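Local structure of probable transcriptional repressor protein (4FX0) at residues Leu26-Leu31 and Val109-Gly114; Gln20-Ala25 and Arg113-Glu118; Asp79-Val84 and Thr98-Ala103. The protein acts as an oxidation-sensing transcription factor of the MarR family, probably repressing its target genes by binding DNA through a winged helix-turn-helix domain. One frame throughout, in Å; residues are numbered along the deposited sequence.

Interaction 1. Residues Leu26-Leu31 and Val109-Gly114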
loop_
_atom_site.group_PDB
_atom_site.type_symbol
_atom_site.label_atom_id
_atom_site.label_comp_id
_atom_site.label_asym_id
_atom_site.label_seq_id
_atom_site.Cartn_x
_atom_site.Cartn_y
_atom_site.Cartn_z
ATOM N N LEU B 26 -0.496 -16.985 -1.523
ATOM C CA LEU B 26 0.204 -17.234 -2.782
ATOM C C LEU B 26 1.488 -18.042 -2.610
ATOM O O LEU B 26 2.155 -18.367 -3.591
ATOM C CB LEU B 26 0.516 -15.914 -3.491
ATOM C CG LEU B 26 -0.666 -15.190 -4.138
ATOM C CD1 LEU B 26 -0.284 -13.768 -4.517
ATOM C CD2 LEU B 26 -1.162 -15.961 -5.350
ATOM N N ARG B 27 1.829 -18.359 -1.365
ATOM C CA ARG B 27 3.038 -19.127 -1.070
ATOM C C ARG B 27 3.274 -20.281 -2.050
ATOM O O ARG B 27 4.345 -20.374 -2.646
ATOM C CB ARG B 27 3.017 -19.640 0.376
ATOM C CG ARG B 27 3.984 -18.926 1.309
ATOM C CD ARG B 27 3.503 -18.976 2.754
ATOM N NE ARG B 27 3.252 -20.339 3.215
ATOM C CZ ARG B 27 2.705 -20.639 4.389
ATOM N NH1 ARG B 27 2.346 -19.672 5.224
ATOM N NH2 ARG B 27 2.512 -21.906 4.728
ATOM N N PRO B 28 2.272 -21.163 -2.222
ATOM C CA PRO B 28 2.427 -22.337 -3.090
ATOM C C PRO B 28 2.855 -22.003 -4.519
ATOM O O PRO B 28 3.641 -22.747 -5.104
ATOM C CB PRO B 28 1.024 -22.950 -3.098
ATOM C CG PRO B 28 0.434 -22.532 -1.807
ATOM C CD PRO B 28 0.956 -21.146 -1.560
ATOM N N SER B 29 2.343 -20.909 -5.073
ATOM C CA SER B 29 2.659 -20.544 -6.451
ATOM C C SER B 29 4.032 -19.890 -6.558
ATOM O O SER B 29 4.510 -19.611 -7.656
ATOM C CB SER B 29 1.592 -19.609 -7.020
ATOM O OG SER B 29 1.629 -18.347 -6.376
ATOM N N GLY B 30 4.659 -19.642 -5.413
ATOM C CA GLY B 30 5.971 -19.023 -5.379
ATOM C C GLY B 30 5.955 -17.572 -5.822
ATOM O O GLY B 30 6.945 -17.063 -6.348
ATOM N N LEU B 31 4.827 -16.900 -5.604
ATOM C CA LEU B 31 4.679 -15.506 -6.007
ATOM C C LEU B 31 4.325 -14.601 -4.833
ATOM O O LEU B 31 3.593 -15.001 -3.928
ATOM C CB LEU B 31 3.598 -15.372 -7.080
ATOM C CG LEU B 31 3.839 -16.109 -8.396
ATOM C CD1 LEU B 31 2.727 -15.786 -9.378
ATOM C CD2 LEU B 31 5.193 -15.732 -8.971
ATOM N N VAL B 109 -3.650 -17.985 -9.517
ATOM C CA VAL B 109 -5.011 -17.468 -9.652
ATOM C C VAL B 109 -5.990 -18.036 -8.619
ATOM O O VAL B 109 -6.590 -17.279 -7.856
ATOM C CB VAL B 109 -5.569 -17.679 -11.078
ATOM C CG1 VAL B 109 -7.055 -17.357 -11.119
ATOM C CG2 VAL B 109 -4.802 -16.828 -12.078
ATOM N N PRO B 110 -6.154 -19.369 -8.587
ATOM C CA PRO B 110 -7.092 -19.958 -7.624
ATOM C C PRO B 110 -6.752 -19.587 -6.183
ATOM O O PRO B 110 -7.657 -19.396 -5.370
ATOM C CB PRO B 110 -6.923 -21.467 -7.841
ATOM C CG PRO B 110 -5.602 -21.621 -8.525
ATOM C CD PRO B 110 -5.459 -20.401 -9.376
ATOM N N LEU B 111 -5.461 -19.485 -5.876
ATOM C CA LEU B 111 -5.021 -19.103 -4.540
ATOM C C LEU B 111 -5.421 -17.665 -4.232
ATOM O O LEU B 111 -5.908 -17.364 -3.142
ATOM C CB LEU B 111 -3.507 -19.266 -4.406
ATOM C CG LEU B 111 -2.952 -20.664 -4.688
ATOM C CD1 LEU B 111 -1.439 -20.681 -4.526
ATOM C CD2 LEU B 111 -3.604 -21.690 -3.779
ATOM N N TRP B 112 -5.204 -16.780 -5.200
ATOM C CA TRP B 112 -5.588 -15.379 -5.070
ATOM C C TRP B 112 -7.104 -15.242 -5.009
ATOM O O TRP B 112 -7.633 -14.370 -4.319
ATOM C CB TRP B 112 -5.039 -14.570 -6.246
ATOM C CG TRP B 112 -5.701 -13.238 -6.432
ATOM C CD1 TRP B 112 -5.433 -12.087 -5.751
ATOM C CD2 TRP B 112 -6.735 -12.914 -7.369
ATOM N NE1 TRP B 112 -6.237 -11.070 -6.201
ATOM C CE2 TRP B 112 -7.048 -11.553 -7.199
ATOM C CE3 TRP B 112 -7.431 -13.647 -8.340
ATOM C CZ2 TRP B 112 -8.023 -10.904 -7.955
ATOM C CZ3 TRP B 112 -8.400 -13.003 -9.092
ATOM C CH2 TRP B 112 -8.686 -11.646 -8.895
ATOM N N ARG B 113 -7.794 -16.115 -5.734
ATOM C CA ARG B 113 -9.249 -16.078 -5.808
ATOM C C ARG B 113 -9.879 -16.486 -4.479
ATOM O O ARG B 113 -10.943 -15.988 -4.106
ATOM C CB ARG B 113 -9.737 -16.988 -6.937
ATOM C CG ARG B 113 -11.156 -16.715 -7.402
ATOM C CD ARG B 113 -11.348 -17.179 -8.837
ATOM N NE ARG B 113 -12.703 -16.939 -9.323
ATOM C CZ ARG B 113 -13.080 -17.092 -10.588
ATOM N NH1 ARG B 113 -12.199 -17.479 -11.502
ATOM N NH2 ARG B 113 -14.335 -16.852 -10.942
ATOM N N GLY B 114 -9.214 -17.388 -3.766
ATOM C CA GLY B 114 -9.691 -17.847 -2.475
ATOM C C GLY B 114 -9.563 -16.790 -1.395
ATOM O O GLY B 114 -10.492 -16.567 -0.620
#

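Interaction 2. Residues Gln20-Ala25 and Arg113-Glu118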
loop_
_atom_site.group_PDB
_atom_site.type_symbol
_atom_site.label_atom_id
_atom_site.label_comp_id
_atom_site.label_asym_id
_atom_site.label_seq_id
_atom_site.Cartn_x
_atom_site.Cartn_y
_atom_site.Cartn_z
ATOM N N GLN B 20 0.214 -9.041 3.290
ATOM C CA GLN B 20 0.653 -10.188 4.077
ATOM C C GLN B 20 -0.200 -11.427 3.821
ATOM O O GLN B 20 0.325 -12.505 3.545
ATOM C CB GLN B 20 0.649 -9.851 5.570
ATOM C CG GLN B 20 1.944 -9.235 6.072
ATOM C CD GLN B 20 1.799 -8.640 7.458
ATOM O OE1 GLN B 20 0.698 -8.293 7.885
ATOM N NE2 GLN B 20 2.914 -8.519 8.169
ATOM N N ALA B 21 -1.515 -11.272 3.920
ATOM C CA ALA B 21 -2.425 -12.393 3.710
ATOM C C ALA B 21 -2.340 -12.915 2.278
ATOM O O ALA B 21 -2.359 -14.123 2.046
ATOM C CB ALA B 21 -3.852 -11.996 4.051
ATOM N N TYR B 22 -2.247 -11.996 1.321
ATOM C CA TYR B 22 -2.127 -12.369 -0.085
ATOM C C TYR B 22 -0.807 -13.085 -0.364
ATOM O O TYR B 22 -0.759 -14.028 -1.153
ATOM C CB TYR B 22 -2.297 -11.144 -0.987
ATOM C CG TYR B 22 -3.746 -10.820 -1.282
ATOM C CD1 TYR B 22 -4.640 -10.553 -0.255
ATOM C CD2 TYR B 22 -4.219 -10.788 -2.587
ATOM C CE1 TYR B 22 -5.965 -10.262 -0.516
ATOM C CE2 TYR B 22 -5.545 -10.496 -2.860
ATOM C CZ TYR B 22 -6.413 -10.235 -1.820
ATOM O OH TYR B 22 -7.732 -9.944 -2.083
ATOM N N ASP B 23 0.260 -12.635 0.290
ATOM C CA ASP B 23 1.548 -13.316 0.210
ATOM C C ASP B 23 1.433 -14.733 0.753
ATOM O O ASP B 23 1.857 -15.694 0.110
ATOM C CB ASP B 23 2.614 -12.549 0.993
ATOM C CG ASP B 23 3.235 -11.426 0.189
ATOM O OD1 ASP B 23 2.728 -11.135 -0.915
ATOM O OD2 ASP B 23 4.225 -10.832 0.664
ATOM N N ARG B 24 0.856 -14.854 1.944
ATOM C CA ARG B 24 0.673 -16.153 2.579
ATOM C C ARG B 24 -0.110 -17.106 1.682
ATOM O O ARG B 24 0.280 -18.258 1.497
ATOM C CB ARG B 24 -0.040 -15.998 3.922
ATOM C CG ARG B 24 -0.329 -17.320 4.609
ATOM C CD ARG B 24 -1.231 -17.144 5.817
ATOM N NE ARG B 24 -1.557 -18.428 6.429
ATOM C CZ ARG B 24 -0.816 -19.019 7.359
ATOM N NH1 ARG B 24 0.298 -18.440 7.789
ATOM N NH2 ARG B 24 -1.186 -20.191 7.861
ATOM N N ALA B 25 -1.217 -16.620 1.128
ATOM C CA ALA B 25 -2.069 -17.440 0.273
ATOM C C ALA B 25 -1.359 -17.858 -1.013
ATOM O O ALA B 25 -1.587 -18.953 -1.527
ATOM C CB ALA B 25 -3.363 -16.703 -0.049
ATOM N N ARG B 113 -7.794 -16.115 -5.734
ATOM C CA ARG B 113 -9.249 -16.078 -5.808
ATOM C C ARG B 113 -9.879 -16.486 -4.479
ATOM O O ARG B 113 -10.943 -15.988 -4.106
ATOM C CB ARG B 113 -9.737 -16.988 -6.937
ATOM C CG ARG B 113 -11.156 -16.715 -7.402
ATOM C CD ARG B 113 -11.348 -17.179 -8.837
ATOM N NE ARG B 113 -12.703 -16.939 -9.323
ATOM C CZ ARG B 113 -13.080 -17.092 -10.588
ATOM N NH1 ARG B 113 -12.199 -17.479 -11.502
ATOM N NH2 ARG B 113 -14.335 -16.852 -10.942
ATOM N N GLY B 114 -9.214 -17.388 -3.766
ATOM C CA GLY B 114 -9.691 -17.847 -2.475
ATOM C C GLY B 114 -9.563 -16.790 -1.395
ATOM O O GLY B 114 -10.492 -16.567 -0.620
ATOM N N VAL B 115 -8.407 -16.135 -1.344
ATOM C CA VAL B 115 -8.164 -15.094 -0.352
ATOM C C VAL B 115 -9.018 -13.859 -0.636
ATOM O O VAL B 115 -9.509 -13.207 0.285
ATOM C CB VAL B 115 -6.670 -14.702 -0.288
ATOM C CG1 VAL B 115 -6.204 -14.137 -1.621
ATOM C CG2 VAL B 115 -6.429 -13.705 0.837
ATOM N N GLN B 116 -9.195 -13.549 -1.918
ATOM C CA GLN B 116 -10.040 -12.436 -2.336
ATOM C C GLN B 116 -11.460 -12.624 -1.820
ATOM O O GLN B 116 -12.065 -11.700 -1.276
ATOM C CB GLN B 116 -10.056 -12.334 -3.863
ATOM C CG GLN B 116 -10.981 -11.259 -4.418
ATOM C CD GLN B 116 -10.367 -9.873 -4.372
ATOM O OE1 GLN B 116 -9.360 -9.648 -3.699
ATOM N NE2 GLN B 116 -10.969 -8.937 -5.096
ATOM N N ALA B 117 -11.986 -13.831 -1.993
ATOM C CA ALA B 117 -13.342 -14.148 -1.561
ATOM C C ALA B 117 -13.471 -14.082 -0.043
ATOM O O ALA B 117 -14.465 -13.585 0.483
ATOM C CB ALA B 117 -13.749 -15.524 -2.070
ATOM N N GLU B 118 -12.456 -14.583 0.653
ATOM C CA GLU B 118 -12.476 -14.648 2.109
ATOM C C GLU B 118 -12.349 -13.260 2.733
ATOM O O GLU B 118 -12.909 -12.993 3.796
ATOM C CB GLU B 118 -11.352 -15.562 2.609
ATOM C CG GLU B 118 -11.481 -15.986 4.062
ATOM C CD GLU B 118 -10.473 -17.055 4.442
ATOM O OE1 GLU B 118 -9.703 -17.489 3.560
ATOM O OE2 GLU B 118 -10.452 -17.464 5.623
#

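Interaction 3. Residues Asp79-Val84 and Thr98-Ala103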
loop_
_atom_site.group_PDB
_atom_site.type_symbol
_atom_site.label_atom_id
_atom_site.label_comp_id
_atom_site.label_asym_id
_atom_site.label_seq_id
_atom_site.Cartn_x
_atom_site.Cartn_y
_atom_site.Cartn_z
ATOM N N ASP B 79 14.203 -15.448 -12.341
ATOM C CA ASP B 79 13.578 -16.729 -12.037
ATOM C C ASP B 79 12.884 -17.313 -13.264
ATOM O O ASP B 79 12.214 -18.343 -13.182
ATOM C CB ASP B 79 12.584 -16.578 -10.883
ATOM C CG ASP B 79 12.144 -17.913 -10.315
ATOM O OD1 ASP B 79 12.875 -18.467 -9.469
ATOM O OD2 ASP B 79 11.069 -18.407 -10.714
ATOM N N GLY B 80 13.043 -16.645 -14.402
ATOM C CA GLY B 80 12.500 -17.133 -15.657
ATOM C C GLY B 80 10.988 -17.061 -15.745
ATOM O O GLY B 80 10.364 -17.839 -16.468
ATOM N N LEU B 81 10.394 -16.132 -15.005
ATOM C CA LEU B 81 8.956 -15.914 -15.075
ATOM C C LEU B 81 8.647 -14.918 -16.181
ATOM O O LEU B 81 7.630 -15.024 -16.869
ATOM C CB LEU B 81 8.430 -15.385 -13.744
ATOM C CG LEU B 81 8.746 -16.228 -12.510
ATOM C CD1 LEU B 81 8.048 -15.646 -11.291
ATOM C CD2 LEU B 81 8.334 -17.675 -12.729
ATOM N N VAL B 82 9.540 -13.949 -16.344
ATOM C CA VAL B 82 9.384 -12.922 -17.362
ATOM C C VAL B 82 10.667 -12.771 -18.168
ATOM O O VAL B 82 11.761 -13.040 -17.671
ATOM C CB VAL B 82 9.018 -11.563 -16.738
ATOM C CG1 VAL B 82 7.672 -11.649 -16.039
ATOM C CG2 VAL B 82 10.100 -11.116 -15.767
ATOM N N ARG B 83 10.523 -12.346 -19.417
ATOM C CA ARG B 83 11.667 -12.119 -20.284
ATOM C C ARG B 83 11.704 -10.641 -20.655
ATOM O O ARG B 83 10.783 -10.132 -21.295
ATOM C CB ARG B 83 11.568 -12.999 -21.532
ATOM C CG ARG B 83 12.859 -13.134 -22.323
ATOM C CD ARG B 83 12.742 -14.210 -23.395
ATOM N NE ARG B 83 11.551 -14.034 -24.223
ATOM C CZ ARG B 83 10.431 -14.736 -24.085
ATOM N NH1 ARG B 83 10.343 -15.674 -23.152
ATOM N NH2 ARG B 83 9.398 -14.504 -24.884
ATOM N N VAL B 84 12.761 -9.952 -20.235
ATOM C CA VAL B 84 12.846 -8.508 -20.422
ATOM C C VAL B 84 14.020 -8.086 -21.297
ATOM O O VAL B 84 15.182 -8.200 -20.903
ATOM C CB VAL B 84 12.939 -7.769 -19.073
ATOM C CG1 VAL B 84 13.115 -6.274 -19.300
ATOM C CG2 VAL B 84 11.702 -8.045 -18.234
ATOM N N THR B 98 7.074 -15.732 -19.823
ATOM C CA THR B 98 7.631 -17.029 -20.166
ATOM C C THR B 98 6.611 -18.104 -19.823
ATOM O O THR B 98 5.722 -17.883 -18.997
ATOM C CB THR B 98 8.932 -17.307 -19.401
ATOM O OG1 THR B 98 8.665 -17.319 -17.993
ATOM C CG2 THR B 98 9.966 -16.237 -19.709
ATOM N N ALA B 99 6.737 -19.260 -20.465
ATOM C CA ALA B 99 5.848 -20.385 -20.203
ATOM C C ALA B 99 5.768 -20.666 -18.707
ATOM O O ALA B 99 4.699 -20.974 -18.178
ATOM C CB ALA B 99 6.324 -21.620 -20.952
ATOM N N LYS B 100 6.907 -20.553 -18.031
ATOM C CA LYS B 100 6.970 -20.757 -16.590
ATOM C C LYS B 100 6.165 -19.689 -15.859
ATOM O O LYS B 100 5.468 -19.979 -14.886
ATOM C CB LYS B 100 8.423 -20.741 -16.112
ATOM C CG LYS B 100 8.584 -20.876 -14.608
ATOM C CD LYS B 100 10.048 -21.000 -14.219
ATOM C CE LYS B 100 10.205 -21.135 -12.715
ATOM N NZ LYS B 100 11.617 -21.390 -12.324
ATOM N N GLY B 101 6.267 -18.451 -16.335
ATOM C CA GLY B 101 5.491 -17.359 -15.781
ATOM C C GLY B 101 4.006 -17.647 -15.886
ATOM O O GLY B 101 3.266 -17.520 -14.910
ATOM N N ARG B 102 3.573 -18.042 -17.079
ATOM C CA ARG B 102 2.180 -18.398 -17.316
ATOM C C ARG B 102 1.736 -19.493 -16.355
ATOM O O ARG B 102 0.622 -19.461 -15.827
ATOM C CB ARG B 102 1.995 -18.862 -18.758
ATOM C CG ARG B 102 1.165 -17.927 -19.616
ATOM C CD ARG B 102 1.291 -18.287 -21.084
ATOM N NE ARG B 102 2.281 -17.458 -21.766
ATOM C CZ ARG B 102 1.980 -16.372 -22.471
ATOM N NH1 ARG B 102 0.716 -15.987 -22.587
ATOM N NH2 ARG B 102 2.939 -15.670 -23.060
ATOM N N ALA B 103 2.616 -20.463 -16.132
ATOM C CA ALA B 103 2.334 -21.551 -15.205
ATOM C C ALA B 103 2.098 -21.020 -13.792
ATOM O O ALA B 103 1.049 -21.267 -13.196
ATOM C CB ALA B 103 3.471 -22.564 -15.213
#

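Interaction 1. Residues Leu26-Leu31 and Val109-Gly114
L111 is the centre of the contact, with P28 its closest partner and L26 the larger apolar surface beside it. L111 CD1 comes 3.6 Å from P28 CB and lies almost as near the ring's CG and CD. L111 can reach so far because CG stands opposite its own carbonyl carbon (chi1 -57°) and the branch then runs on extended, which carries CD1 toward P28. A proline suits the receiving side, since its closed ring offers a compact hydrocarbon surface and has no backbone N-H to satisfy.

L111 CD1 also lies 3.8 Å from S29 N and a little farther from S29 CB. S29 turns its hydroxyl back into its own turn: OG donates to L26 O at 2.8 Å, in the carbonyl plane and on a lone pair. The serine thus presents a carbon to L111 while its polar end closes the 3-10 turn 27-29, and its backbone N adds a weak bond to the same oxygen.

L26 comes in beside these residues through its CD2 methyl. L26 CD2 lies 4.2 Å from L111 CB and equally far from W112 CB, so it sits where two successive side chains leave the helix. W112 offers little more than that root, for its indole swings away to meet the rings of F36 and Y22 and that of F3 of the second subunit.

The contact packs the turn linking helices 7-26 and 33-45 against the long helix 99-119. No hydrogen bond spans the two segments. Leucine, proline and the aliphatic root of tryptophan hold them by apolar packing alone, while the hydroxyl of S29 is bonded within its own turn. Cohesion here therefore depends on shape and the exclusion of water, without a directional bond to fix the register.

Interaction 2. Residues Gln20-Ala25 and Arg113-Glu118
V115 covers one face of the Y22 ring in a CH-pi contact: its CG1 methyl stands 3.8 Å from the ring centroid, only 6° off the normal. With CG1 placed between the backbone N and the carbonyl carbon (chi1 62°), the other methyl, CG2, is left to reach Y22 CE1 at 3.7 Å. Both branches of the valine are therefore used on one tyrosine.

Apolar packing continues beside the ring, where A25 CB meets V115 CB at 3.9 Å and A21 lies farther off near CG2. Small alanines suit this face because they leave room for the branched valine.

The polar part is a hydrogen bond from Y22 OH to Q116 OE1, which approaches the ring edge in its plane with the amide turned nearly perpendicular to it. The modelled separation is too short to be trusted. Q116 OE1 also accepts from A7 N of the second subunit, and NE2 donates to E5 O there, which would hold the amide in one orientation.

Helices 7-26 and 99-119 run roughly antiparallel here, their local axes 9.6 Å apart, with the second subunit's N-terminal residues C6 and C8 packed on Q116 and Y22 at the dimer interface.

Interaction 3. Residues Asp79-Val84 and Thr98-Ala103
K100 lays its aliphatic chain over L81, with CG 3.7 Å from the leucine's CD2 methyl, and past the backbone of G80. Its CG is anti to the backbone N (chi1 177°) and the rest is fully extended, which carries NZ to D79 at the far end. K100 NZ makes a weak hydrogen bond to D79 O at 3.2 Å and a long salt bridge to D79 OD2 at 3.4 Å. A lysine fits because its methylenes pack on leucine while its charge reaches the acid.

T98 occupies the N-cap of helix 99-119. Its OG1 accepts from G101 N at 3.1 Å (N-H...O 153°), the classic capping bond for an otherwise unpaired first-turn N-H. The hydroxyl is also placed to donate to G80 O, though at a distance too short to be reliable. T98 N donates to L81 O at 3.1 Å, nearly straight at 166° but from above the carbonyl plane. The threonine's methyl, CG2, lies 3.5 Å from R83 NH1, while the guanidinium is engaged by a salt bridge to E96.

Two glycines suit their places. G80 takes positive phi in the Schellman motif that ends helix 66-78. G101 has no side chain to keep the backbones apart, and its CA approaches L81 O to 3.3 Å in a CA-H...O contact.

The contact thus joins the end of one helix to the start of another, across the base of the hairpin of strands 82-86 and 93-97 that forms the wing of this winged helix-turn-helix fold. V82, directed away from T98-A103, packs on M76 and R77 of helix 66-78, and on L39 and I42 of helix 33-45.

Overall arrangement
From the N terminus, helix 7-26 enters interaction 2, and the turn after it enters interaction 1; both are completed some eighty residues later by helix 99-119. Interaction 2 brackets interaction 1, the two sharing R113 and G114, and their earlier segments adjoin, so they form one continuous seam. Between these ends lie helices 33-45, 55-62 and 66-78 and the three-stranded sheet. Interaction 3 closes a much shorter loop, the wing hairpin, which falls within both longer loops without crossing them. Helix 99-119 serves all three contacts, linking the dimerisation region to the winged domain, and L31 touching L81 connects interaction 1 directly with interaction 3.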